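Local coordinates for protein type II restriction enzyme MspI (Moraxella sp., PDB 1SA3) that recognises the double-stranded DNA sequence 5'-CCGG-3' and cleaves it after the first cytosine, leaving fragments with terminal 5'-phosphates, at residues S83-G88 against P96-T101. Sequence-based numbering, arbitrary orientation.
Sequences SDTDLG and PKTDAT. With NA (sodium ion), chain G.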
ATOM      1  N   SER E  83       0.332  -9.359  14.005  1.00 18.10           N
ATOM      2  CA  SER E  83       0.232  -8.261  14.944  1.00 19.32           C
ATOM      3  C   SER E  83       0.343  -6.899  14.287  1.00 18.38           C
ATOM      4  O   SER E  83       0.943  -6.749  13.217  1.00 14.93           O
ATOM      5  CB  SER E  83       1.325  -8.378  16.009  1.00 22.30           C
ATOM      6  OG  SER E  83       2.593  -8.033  15.476  1.00 24.64           O
ATOM      7  N   ASP E  84      -0.255  -5.916  14.948  1.00 17.44           N
ATOM      8  CA  ASP E  84      -0.214  -4.532  14.517  1.00 18.16           C
ATOM      9  C   ASP E  84       1.252  -4.123  14.636  1.00 19.17           C
ATOM     10  O   ASP E  84       1.970  -4.637  15.491  1.00 19.33           O
ATOM     11  CB  ASP E  84      -1.060  -3.676  15.458  1.00 18.46           C
ATOM     12  CG  ASP E  84      -0.916  -2.190  15.186  1.00 24.72           C
ATOM     13  OD1 ASP E  84      -0.826  -1.417  16.162  1.00 28.65           O
ATOM     14  OD2 ASP E  84      -0.899  -1.789  14.005  1.00 23.71           O
ATOM     15  N   THR E  85       1.698  -3.213  13.784  1.00 17.58           N
ATOM     16  CA  THR E  85       3.081  -2.762  13.837  1.00 18.91           C
ATOM     17  C   THR E  85       3.143  -1.333  14.332  1.00 22.47           C
ATOM     18  O   THR E  85       2.542  -0.432  13.750  1.00 23.25           O
ATOM     19  CB  THR E  85       3.752  -2.837  12.450  1.00 17.95           C
ATOM     20  OG1 THR E  85       3.769  -4.198  12.011  1.00 17.81           O
ATOM     21  CG2 THR E  85       5.191  -2.314  12.511  1.00 19.21           C
ATOM     22  N   ASP E  86       3.870  -1.122  15.417  1.00 25.17           N
ATOM     23  CA  ASP E  86       4.017   0.212  15.969  1.00 27.63           C
ATOM     24  C   ASP E  86       5.417   0.275  16.549  1.00 25.47           C
ATOM     25  O   ASP E  86       5.637  -0.063  17.707  1.00 25.60           O
ATOM     26  CB  ASP E  86       2.956   0.448  17.042  1.00 32.63           C
ATOM     27  CG  ASP E  86       3.113   1.782  17.731  1.00 35.88           C
ATOM     28  OD1 ASP E  86       3.450   2.775  17.052  1.00 37.05           O
ATOM     29  OD2 ASP E  86       2.887   1.834  18.957  1.00 40.15           O
ATOM     30  N   LEU E  87       6.359   0.697  15.717  1.00 24.44           N
ATOM     31  CA  LEU E  87       7.761   0.766  16.113  1.00 28.00           C
ATOM     32  C   LEU E  87       8.127   2.038  16.860  1.00 29.21           C
ATOM     33  O   LEU E  87       9.128   2.081  17.587  1.00 25.35           O
ATOM     34  CB  LEU E  87       8.638   0.616  14.870  1.00 26.82           C
ATOM     35  CG  LEU E  87       8.241  -0.573  13.994  1.00 26.97           C
ATOM     36  CD1 LEU E  87       9.147  -0.634  12.771  1.00 29.29           C
ATOM     37  CD2 LEU E  87       8.323  -1.863  14.801  1.00 27.26           C
ATOM     38  N   GLY E  88       7.321   3.078  16.674  1.00 30.88           N
ATOM     39  CA  GLY E  88       7.580   4.335  17.352  1.00 36.92           C
ATOM     40  C   GLY E  88       8.880   4.993  16.939  1.00 38.79           C
ATOM     41  O   GLY E  88       9.522   5.677  17.735  1.00 41.28           O
ATOM     42  N   PRO E  96       8.014   4.218   9.013  1.00 23.05           N
ATOM     43  CA  PRO E  96       7.927   3.041   8.147  1.00 21.06           C
ATOM     44  C   PRO E  96       6.499   2.865   7.642  1.00 20.71           C
ATOM     45  O   PRO E  96       5.536   3.197   8.346  1.00 17.25           O
ATOM     46  CB  PRO E  96       8.352   1.905   9.074  1.00 23.00           C
ATOM     47  CG  PRO E  96       9.364   2.569   9.949  1.00 21.78           C
ATOM     48  CD  PRO E  96       8.683   3.881  10.283  1.00 24.76           C
ATOM     49  N   LYS E  97       6.380   2.337   6.429  1.00 15.54           N
ATOM     50  CA  LYS E  97       5.085   2.098   5.795  1.00 17.57           C
ATOM     51  C   LYS E  97       4.420   0.782   6.228  1.00 17.51           C
ATOM     52  O   LYS E  97       3.404   0.368   5.663  1.00 16.39           O
ATOM     53  CB  LYS E  97       5.228   2.086   4.272  1.00 21.04           C
ATOM     54  CG  LYS E  97       5.763   3.384   3.688  1.00 25.98           C
ATOM     55  CD  LYS E  97       4.741   4.502   3.801  1.00 29.38           C
ATOM     56  CE  LYS E  97       5.276   5.800   3.216  1.00 33.13           C
ATOM     57  NZ  LYS E  97       4.802   6.989   3.979  1.00 32.32           N
ATOM     58  N   THR E  98       4.984   0.130   7.238  1.00 16.86           N
ATOM     59  CA  THR E  98       4.442  -1.142   7.698  1.00 14.30           C
ATOM     60  C   THR E  98       3.315  -0.977   8.709  1.00 17.37           C
ATOM     61  O   THR E  98       3.520  -0.443   9.803  1.00 14.31           O
ATOM     62  CB  THR E  98       5.566  -2.008   8.305  1.00 14.93           C
ATOM     63  OG1 THR E  98       6.596  -2.188   7.323  1.00 15.25           O
ATOM     64  CG2 THR E  98       5.030  -3.367   8.718  1.00 12.99           C
ATOM     65  N   ASP E  99       2.122  -1.442   8.340  1.00 14.79           N
ATOM     66  CA  ASP E  99       0.955  -1.335   9.212  1.00 15.18           C
ATOM     67  C   ASP E  99       0.798  -2.519  10.145  1.00 16.20           C
ATOM     68  O   ASP E  99       0.228  -2.386  11.229  1.00 16.34           O
ATOM     69  CB  ASP E  99      -0.334  -1.222   8.382  1.00 14.57           C
ATOM     70  CG  ASP E  99      -0.437   0.087   7.635  1.00 14.84           C
ATOM     71  OD1 ASP E  99      -0.118   1.129   8.237  1.00 19.07           O
ATOM     72  OD2 ASP E  99      -0.848   0.081   6.455  1.00 16.20           O
ATOM     73  N   ALA E 100       1.290  -3.678   9.717  1.00 13.99           N
ATOM     74  CA  ALA E 100       1.166  -4.896  10.507  1.00 16.70           C
ATOM     75  C   ALA E 100       2.046  -5.977   9.911  1.00 13.52           C
ATOM     76  O   ALA E 100       2.573  -5.817   8.813  1.00 14.65           O
ATOM     77  CB  ALA E 100      -0.280  -5.370  10.497  1.00 15.48           C
ATOM     78  N   THR E 101       2.190  -7.081  10.634  1.00 13.43           N
ATOM     79  CA  THR E 101       2.997  -8.189  10.155  1.00 12.55           C
ATOM     80  C   THR E 101       2.348  -9.539  10.423  1.00 15.28           C
ATOM     81  O   THR E 101       1.516  -9.684  11.330  1.00 16.36           O
ATOM     82  CB  THR E 101       4.396  -8.207  10.814  1.00 16.48           C
ATOM     83  OG1 THR E 101       4.265  -8.425  12.225  1.00 13.50           O
ATOM     84  CG2 THR E 101       5.109  -6.891  10.589  1.00 14.34           C
TER
HETATM   85 NA    NA G 401      -1.518  -0.563  12.098  1.00 29.81          NA
HETATM   86  O   HOH W   1       3.923  -6.231  13.683  1.00 35.74           O
HETATM   87  O   HOH W   2       0.394   0.595  12.583  1.00 31.65           O
HETATM   88  O   HOH W   3      -1.813   1.185  10.477  1.00 40.47           O
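Thr-85 leans over the backbone of the facing segment, its OG1 only 3.1 Å from CA of Ala-100 and close to CG2 of Thr-101. Its first torsion (chi1 -62°) turns the hydroxyl toward Ala-100 and Thr-101 and sends CG2, anti to the backbone N, over Thr-98, where CG2 of Thr-85 and CG2 of Thr-98 lie 3.9 Å apart. Ser-83 and Thr-101 form an antiparallel hydrogen-bonded pair: Ser-83 N donates to Thr-101 O, and Thr-101 N returns a bond of 2.9 Å to Ser-83 O at an N-H...O angle of 164°. On the same sheet face, Ser-83 OG and Thr-101 OG1 are 3.7 Å apart, and one water bridges them. This water also bonds Thr-85 OG1, at 2.6 Å, so three side chains from both segments share a single solvent molecule.

Next along, Asp-84 and Ala-100 make a non-hydrogen-bonded pair, and Thr-85 N then donates to Asp-99 O from above its carbonyl plane. That oxygen has a second duty: Asp-99 O binds the sodium ion at 2.7 Å, while Asp-84 OD2 binds it at 2.4 Å. Sharing the ion lets these two oxygens, which cannot hydrogen-bond to each other, lie close together; its positive charge probably offsets their repulsion. OE2 of Glu-35 is a further ligand, as are two waters, one donating to Thr-85 O, the other to Asp-99 OD1, while Asp-99 OD2 accepts a hydrogen bond from Ile-118 N.

The sodium lies where the end of strand 77-84 meets the residue preceding strand 100-106, near the DNA, with Asp-99 packing on a phosphate, a position consistent with the metal site of PDDEXK nucleases, the enzyme's clan. Asp-99 and Ala-100 form a classic beta bulge opposite Leu-116 of strand 111-121, the next strand in the sheet, while helix 23-41 brings Glu-35 and Leu-39 against Ala-100.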